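Local coordinates for mutual gliding motility protein C (MglC) (PDB 7CT3) that probably takes part in the control of cell polarity for gliding motility, as a Roadblock/LC7-domain protein that interacts with its paralog MglB, at residues V82-L92 with L109-L120. Residues are numbered along the deposited sequence; the frame is centred on the assembly and turned at random.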
ATOM      1  N   VAL A  82       4.026  -5.179   1.816  1.00 22.77           N
ATOM      2  CA  VAL A  82       3.373  -5.525   0.526  1.00 24.38           C
ATOM      3  C   VAL A  82       2.696  -6.869   0.744  1.00 22.97           C
ATOM      4  O   VAL A  82       3.335  -7.787   1.257  1.00 23.79           O
ATOM      5  CB  VAL A  82       4.385  -5.625  -0.630  1.00 28.99           C
ATOM      6  CG1 VAL A  82       3.669  -5.725  -1.966  1.00 33.72           C
ATOM      7  CG2 VAL A  82       5.378  -4.481  -0.626  1.00 31.94           C
HETATM    8  N   MSE A  83       1.429  -6.966   0.333  1.00 22.60           N
HETATM    9  CA  MSE A  83       0.654  -8.178   0.519  1.00 23.27           C
HETATM   10  C   MSE A  83      -0.056  -8.543  -0.779  1.00 21.98           C
HETATM   11  O   MSE A  83      -0.541  -7.658  -1.484  1.00 22.75           O
HETATM   12  CB  MSE A  83      -0.372  -7.978   1.634  1.00 25.18           C
HETATM   13  CG  MSE A  83       0.238  -7.758   2.988  1.00 28.17           C
HETATM   14 SE   MSE A  83      -1.152  -7.267   4.249  1.00 31.18          SE
HETATM   15  CE  MSE A  83      -1.323  -5.330   4.000  1.00 33.19           C
ATOM     16  N   ARG A  84      -0.113  -9.853  -1.057  1.00 22.92           N
ATOM     17  CA  ARG A  84      -0.844 -10.400  -2.191  1.00 23.19           C
ATOM     18  C   ARG A  84      -1.619 -11.645  -1.747  1.00 23.52           C
ATOM     19  O   ARG A  84      -1.205 -12.296  -0.767  1.00 23.36           O
ATOM     20  CB  ARG A  84       0.103 -10.769  -3.338  1.00 24.43           C
ATOM     21  CG  ARG A  84       0.711  -9.569  -4.045  1.00 25.63           C
ATOM     22  CD  ARG A  84       1.477  -9.935  -5.302  1.00 28.27           C
ATOM     23  NE  ARG A  84       1.687  -8.714  -6.063  1.00 30.62           N
ATOM     24  CZ  ARG A  84       0.941  -8.295  -7.081  1.00 29.34           C
ATOM     25  NH1 ARG A  84      -0.057  -9.025  -7.550  1.00 30.59           N
ATOM     26  NH2 ARG A  84       1.226  -7.143  -7.654  1.00 31.56           N
ATOM     27  N   LEU A  85      -2.699 -11.963  -2.462  1.00 24.53           N
ATOM     28  CA  LEU A  85      -3.577 -13.126  -2.183  1.00 26.20           C
ATOM     29  C   LEU A  85      -2.894 -14.406  -2.671  1.00 26.95           C
ATOM     30  O   LEU A  85      -2.382 -14.411  -3.798  1.00 29.54           O
ATOM     31  CB  LEU A  85      -4.918 -12.914  -2.891  1.00 27.30           C
ATOM     32  CG  LEU A  85      -6.033 -13.866  -2.469  1.00 30.42           C
ATOM     33  CD1 LEU A  85      -6.416 -13.631  -1.016  1.00 31.93           C
ATOM     34  CD2 LEU A  85      -7.242 -13.708  -3.378  1.00 32.18           C
ATOM     35  N   VAL A  86      -2.895 -15.463  -1.859  1.00 29.57           N
ATOM     36  CA  VAL A  86      -2.370 -16.793  -2.286  1.00 32.20           C
ATOM     37  C   VAL A  86      -3.513 -17.819  -2.336  1.00 33.90           C
ATOM     38  O   VAL A  86      -3.397 -18.764  -3.128  1.00 38.26           O
ATOM     39  CB  VAL A  86      -1.178 -17.257  -1.427  1.00 38.37           C
ATOM     40  CG1 VAL A  86       0.093 -16.505  -1.792  1.00 45.51           C
ATOM     41  CG2 VAL A  86      -1.449 -17.133   0.053  1.00 39.82           C
ATOM     42  N   SER A  87      -4.582 -17.648  -1.554  1.00 33.99           N
ATOM     43  CA  SER A  87      -5.800 -18.500  -1.618  1.00 37.97           C
ATOM     44  C   SER A  87      -6.954 -17.794  -0.911  1.00 36.93           C
ATOM     45  O   SER A  87      -6.753 -16.760  -0.284  1.00 36.00           O
ATOM     46  CB  SER A  87      -5.529 -19.875  -1.038  1.00 39.72           C
ATOM     47  OG  SER A  87      -5.657 -19.878   0.376  1.00 40.66           O
ATOM     48  N   PRO A  88      -8.200 -18.314  -0.979  1.00 41.66           N
ATOM     49  CA  PRO A  88      -9.310 -17.701  -0.247  1.00 42.17           C
ATOM     50  C   PRO A  88      -9.046 -17.582   1.265  1.00 39.96           C
ATOM     51  O   PRO A  88      -9.697 -16.770   1.893  1.00 43.51           O
ATOM     52  CB  PRO A  88     -10.495 -18.640  -0.533  1.00 44.23           C
ATOM     53  CG  PRO A  88     -10.127 -19.316  -1.841  1.00 44.87           C
ATOM     54  CD  PRO A  88      -8.622 -19.476  -1.777  1.00 42.38           C
ATOM     55  N   ASP A  89      -8.100 -18.362   1.804  1.00 38.31           N
ATOM     56  CA  ASP A  89      -7.817 -18.455   3.263  1.00 39.50           C
ATOM     57  C   ASP A  89      -6.480 -17.796   3.637  1.00 34.82           C
ATOM     58  O   ASP A  89      -6.288 -17.557   4.843  1.00 31.95           O
ATOM     59  CB  ASP A  89      -7.795 -19.915   3.725  1.00 44.54           C
ATOM     60  CG  ASP A  89      -9.107 -20.654   3.523  1.00 49.65           C
ATOM     61  OD1 ASP A  89     -10.175 -20.022   3.677  1.00 51.84           O
ATOM     62  OD2 ASP A  89      -9.049 -21.856   3.209  1.00 58.98           O
ATOM     63  N   TYR A  90      -5.586 -17.517   2.678  1.00 33.87           N
ATOM     64  CA  TYR A  90      -4.179 -17.131   2.966  1.00 30.44           C
ATOM     65  C   TYR A  90      -3.718 -15.952   2.103  1.00 28.09           C
ATOM     66  O   TYR A  90      -4.096 -15.847   0.912  1.00 28.32           O
ATOM     67  CB  TYR A  90      -3.243 -18.322   2.753  1.00 33.11           C
ATOM     68  CG  TYR A  90      -3.577 -19.524   3.596  1.00 37.61           C
ATOM     69  CD1 TYR A  90      -3.507 -19.465   4.979  1.00 40.02           C
ATOM     70  CD2 TYR A  90      -3.975 -20.716   3.016  1.00 43.47           C
ATOM     71  CE1 TYR A  90      -3.830 -20.561   5.763  1.00 43.91           C
ATOM     72  CE2 TYR A  90      -4.296 -21.823   3.786  1.00 46.23           C
ATOM     73  CZ  TYR A  90      -4.221 -21.746   5.167  1.00 48.20           C
ATOM     74  OH  TYR A  90      -4.533 -22.829   5.936  1.00 54.57           O
ATOM     75  N   PHE A  91      -2.877 -15.101   2.689  1.00 25.97           N
ATOM     76  CA  PHE A  91      -2.161 -14.023   1.963  1.00 25.41           C
ATOM     77  C   PHE A  91      -0.669 -14.091   2.286  1.00 25.75           C
ATOM     78  O   PHE A  91      -0.256 -14.668   3.307  1.00 28.15           O
ATOM     79  CB  PHE A  91      -2.750 -12.644   2.255  1.00 26.30           C
ATOM     80  CG  PHE A  91      -2.718 -12.184   3.689  1.00 27.62           C
ATOM     81  CD1 PHE A  91      -3.717 -12.563   4.574  1.00 28.24           C
ATOM     82  CD2 PHE A  91      -1.717 -11.333   4.141  1.00 26.81           C
ATOM     83  CE1 PHE A  91      -3.705 -12.119   5.886  1.00 29.16           C
ATOM     84  CE2 PHE A  91      -1.715 -10.881   5.453  1.00 29.88           C
ATOM     85  CZ  PHE A  91      -2.709 -11.276   6.321  1.00 30.32           C
ATOM     86  N   LEU A  92       0.108 -13.503   1.384  1.00 25.25           N
ATOM     87  CA  LEU A  92       1.581 -13.417   1.429  1.00 25.79           C
ATOM     88  C   LEU A  92       1.935 -11.993   1.856  1.00 25.76           C
ATOM     89  O   LEU A  92       1.352 -11.064   1.275  1.00 28.53           O
ATOM     90  CB  LEU A  92       2.062 -13.742   0.013  1.00 30.21           C
ATOM     91  CG  LEU A  92       3.563 -13.859  -0.203  1.00 31.23           C
ATOM     92  CD1 LEU A  92       4.162 -14.963   0.651  1.00 30.39           C
ATOM     93  CD2 LEU A  92       3.840 -14.104  -1.677  1.00 34.03           C
ATOM     94  N   LEU A 109       7.663  -9.715  -4.887  1.00 24.56           N
ATOM     95  CA  LEU A 109       6.465 -10.396  -4.332  1.00 25.38           C
ATOM     96  C   LEU A 109       5.508 -10.762  -5.472  1.00 25.23           C
ATOM     97  O   LEU A 109       4.917 -11.857  -5.408  1.00 25.13           O
ATOM     98  CB  LEU A 109       5.772  -9.540  -3.269  1.00 26.29           C
ATOM     99  CG  LEU A 109       4.962 -10.362  -2.270  1.00 27.35           C
ATOM    100  CD1 LEU A 109       5.885 -11.195  -1.389  1.00 29.07           C
ATOM    101  CD2 LEU A 109       4.059  -9.486  -1.422  1.00 27.35           C
ATOM    102  N   ARG A 110       5.368  -9.902  -6.484  1.00 26.96           N
ATOM    103  CA  ARG A 110       4.491 -10.172  -7.658  1.00 27.47           C
ATOM    104  C   ARG A 110       4.996 -11.427  -8.385  1.00 26.08           C
ATOM    105  O   ARG A 110       4.162 -12.260  -8.779  1.00 27.19           O
ATOM    106  CB  ARG A 110       4.420  -8.959  -8.594  1.00 28.12           C
ATOM    107  CG  ARG A 110       3.458  -9.142  -9.760  1.00 32.28           C
ATOM    108  CD  ARG A 110       3.257  -7.890 -10.600  1.00 37.99           C
ATOM    109  NE  ARG A 110       4.500  -7.373 -11.165  1.00 47.22           N
ATOM    110  CZ  ARG A 110       5.104  -7.823 -12.273  1.00 56.00           C
ATOM    111  NH1 ARG A 110       4.602  -8.830 -12.972  1.00 59.99           N
ATOM    112  NH2 ARG A 110       6.230  -7.259 -12.674  1.00 59.52           N
ATOM    113  N   VAL A 111       6.313 -11.568  -8.532  1.00 26.21           N
ATOM    114  CA  VAL A 111       6.962 -12.730  -9.208  1.00 29.99           C
ATOM    115  C   VAL A 111       6.787 -13.999  -8.359  1.00 29.29           C
ATOM    116  O   VAL A 111       6.597 -15.076  -8.948  1.00 33.94           O
ATOM    117  CB  VAL A 111       8.448 -12.437  -9.486  1.00 33.12           C
ATOM    118  CG1 VAL A 111       9.221 -13.695  -9.853  1.00 36.91           C
ATOM    119  CG2 VAL A 111       8.605 -11.370 -10.560  1.00 34.30           C
ATOM    120  N   THR A 112       6.865 -13.888  -7.031  1.00 29.12           N
ATOM    121  CA  THR A 112       6.914 -15.050  -6.103  1.00 30.78           C
ATOM    122  C   THR A 112       5.500 -15.570  -5.794  1.00 30.46           C
ATOM    123  O   THR A 112       5.367 -16.789  -5.585  1.00 31.70           O
ATOM    124  CB  THR A 112       7.696 -14.692  -4.834  1.00 33.13           C
ATOM    125  OG1 THR A 112       8.945 -14.128  -5.239  1.00 35.00           O
ATOM    126  CG2 THR A 112       7.941 -15.887  -3.941  1.00 34.55           C
ATOM    127  N   ALA A 113       4.484 -14.701  -5.758  1.00 29.46           N
ATOM    128  CA  ALA A 113       3.104 -15.049  -5.332  1.00 29.93           C
ATOM    129  C   ALA A 113       2.583 -16.286  -6.071  1.00 30.22           C
ATOM    130  O   ALA A 113       2.045 -17.186  -5.431  1.00 30.25           O
ATOM    131  CB  ALA A 113       2.178 -13.868  -5.497  1.00 29.67           C
ATOM    132  N   PRO A 114       2.678 -16.385  -7.420  1.00 33.18           N
ATOM    133  CA  PRO A 114       2.203 -17.579  -8.126  1.00 32.99           C
ATOM    134  C   PRO A 114       2.924 -18.877  -7.714  1.00 32.22           C
ATOM    135  O   PRO A 114       2.297 -19.926  -7.713  1.00 34.00           O
ATOM    136  CB  PRO A 114       2.440 -17.313  -9.624  1.00 34.93           C
ATOM    137  CG  PRO A 114       3.055 -15.930  -9.729  1.00 34.11           C
ATOM    138  CD  PRO A 114       3.175 -15.347  -8.337  1.00 33.22           C
ATOM    139  N   LYS A 115       4.206 -18.786  -7.362  1.00 32.61           N
ATOM    140  CA  LYS A 115       5.016 -19.946  -6.902  1.00 35.99           C
ATOM    141  C   LYS A 115       4.472 -20.438  -5.556  1.00 35.35           C
ATOM    142  O   LYS A 115       4.341 -21.664  -5.382  1.00 39.45           O
ATOM    143  CB  LYS A 115       6.496 -19.573  -6.792  1.00 36.88           C
ATOM    144  CG  LYS A 115       7.125 -19.068  -8.079  1.00 38.32           C
ATOM    145  CD  LYS A 115       8.625 -19.004  -7.999  1.00 43.94           C
ATOM    146  CE  LYS A 115       9.218 -17.940  -8.894  1.00 45.73           C
ATOM    147  NZ  LYS A 115      10.683 -17.858  -8.718  1.00 49.93           N
ATOM    148  N   VAL A 116       4.146 -19.515  -4.647  1.00 32.96           N
ATOM    149  CA  VAL A 116       3.549 -19.850  -3.320  1.00 33.64           C
ATOM    150  C   VAL A 116       2.160 -20.463  -3.556  1.00 35.94           C
ATOM    151  O   VAL A 116       1.857 -21.494  -2.922  1.00 39.46           O
ATOM    152  CB  VAL A 116       3.501 -18.617  -2.397  1.00 33.15           C
ATOM    153  CG1 VAL A 116       2.721 -18.882  -1.117  1.00 35.09           C
ATOM    154  CG2 VAL A 116       4.900 -18.114  -2.071  1.00 31.81           C
ATOM    155  N   ARG A 117       1.360 -19.874  -4.452  1.00 37.40           N
ATOM    156  CA  ARG A 117      -0.014 -20.350  -4.780  1.00 38.92           C
ATOM    157  C   ARG A 117       0.041 -21.792  -5.291  1.00 39.97           C
ATOM    158  O   ARG A 117      -0.880 -22.562  -4.969  1.00 41.91           O
ATOM    159  CB  ARG A 117      -0.684 -19.451  -5.821  1.00 41.63           C
ATOM    160  CG  ARG A 117      -1.240 -18.160  -5.242  1.00 45.57           C
ATOM    161  CD  ARG A 117      -2.342 -17.554  -6.088  1.00 49.95           C
ATOM    162  NE  ARG A 117      -1.776 -16.896  -7.252  1.00 53.69           N
ATOM    163  CZ  ARG A 117      -1.323 -15.643  -7.289  1.00 51.94           C
ATOM    164  NH1 ARG A 117      -1.379 -14.865  -6.221  1.00 49.83           N
ATOM    165  NH2 ARG A 117      -0.817 -15.167  -8.412  1.00 56.01           N
ATOM    166  N   ALA A 118       1.087 -22.137  -6.046  1.00 39.38           N
ATOM    167  CA  ALA A 118       1.276 -23.468  -6.669  1.00 44.09           C
ATOM    168  C   ALA A 118       1.551 -24.545  -5.607  1.00 47.22           C
ATOM    169  O   ALA A 118       1.345 -25.729  -5.925  1.00 53.23           O
ATOM    170  CB  ALA A 118       2.390 -23.399  -7.681  1.00 43.29           C
ATOM    171  N   GLU A 119       1.994 -24.169  -4.402  1.00 47.75           N
ATOM    172  CA  GLU A 119       2.399 -25.130  -3.336  1.00 50.01           C
ATOM    173  C   GLU A 119       1.191 -25.577  -2.502  1.00 54.29           C
ATOM    174  O   GLU A 119       1.376 -26.483  -1.670  1.00 62.75           O
ATOM    175  CB  GLU A 119       3.450 -24.519  -2.407  1.00 49.82           C
ATOM    176  CG  GLU A 119       4.761 -24.174  -3.086  1.00 51.57           C
ATOM    177  CD  GLU A 119       5.572 -25.347  -3.612  1.00 56.14           C
ATOM    178  OE1 GLU A 119       5.184 -26.510  -3.357  1.00 54.33           O
ATOM    179  OE2 GLU A 119       6.600 -25.089  -4.280  1.00 60.56           O
ATOM    180  N   LEU A 120       0.010 -24.984  -2.704  1.00 59.65           N
ATOM    181  CA  LEU A 120      -1.207 -25.282  -1.895  1.00 64.58           C
ATOM    182  C   LEU A 120      -1.689 -26.708  -2.194  1.00 72.75           C
ATOM    183  O   LEU A 120      -1.540 -27.227  -3.304  1.00 73.57           O
ATOM    184  CB  LEU A 120      -2.302 -24.259  -2.213  1.00 64.30           C
ATOM    185  CG  LEU A 120      -1.927 -22.794  -1.992  1.00 63.38           C
ATOM    186  CD1 LEU A 120      -2.975 -21.883  -2.610  1.00 59.71           C
ATOM    187  CD2 LEU A 120      -1.746 -22.485  -0.515  1.00 63.59           C
TER
HETATM  188  O   HOH W   1      -0.915 -11.929  -7.250  1.00 45.55           O
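The C-terminal helix packs on the hairpin of strands 79-87 and 90-97, and Leu92 meets Leu109 in the apolar core between them. The two leucines run antiparallel alongside each other, with Leu92 CD2 3.6 Å from Leu109 CD1. The same CD2 also rests against Ala113 and Val116. The other branch of Leu109, CD2, lies against Val82, 3.3 Å from Val82 O and also near Val82 CG1. Further along, Val86 CG1 meets Val116 CG1 at 3.6 Å. In the Roadblock/LC7 alpha-beta-alpha sandwich, helices 102-117 and 4-13 share one face of the sheet, and helix 44-61 packs on the other. At the margin, Arg84 stretches out straight beside Arg110, whose CG lies over one face of the Arg84 guanidinium, offset toward its rim. The two guanidinium planes are 74° apart. A turn about chi3 (-77°) swings the Arg117 guanidinium back to the strand, where NH1 donates to Leu85 O at 2.7 Å. The acceptor lies close to the guanidinium plane, but the N-H...O angle is only 134°. Water 1 accepts from both Arg84 NH1 and Arg117 NH1, bridging strand and helix. At the corner of the chain near Val86, the backbone N of Val86 and of Ser87 both donate to Tyr90 O, a classic beta bulge, and the poorly ordered Leu120 lies near Ser87.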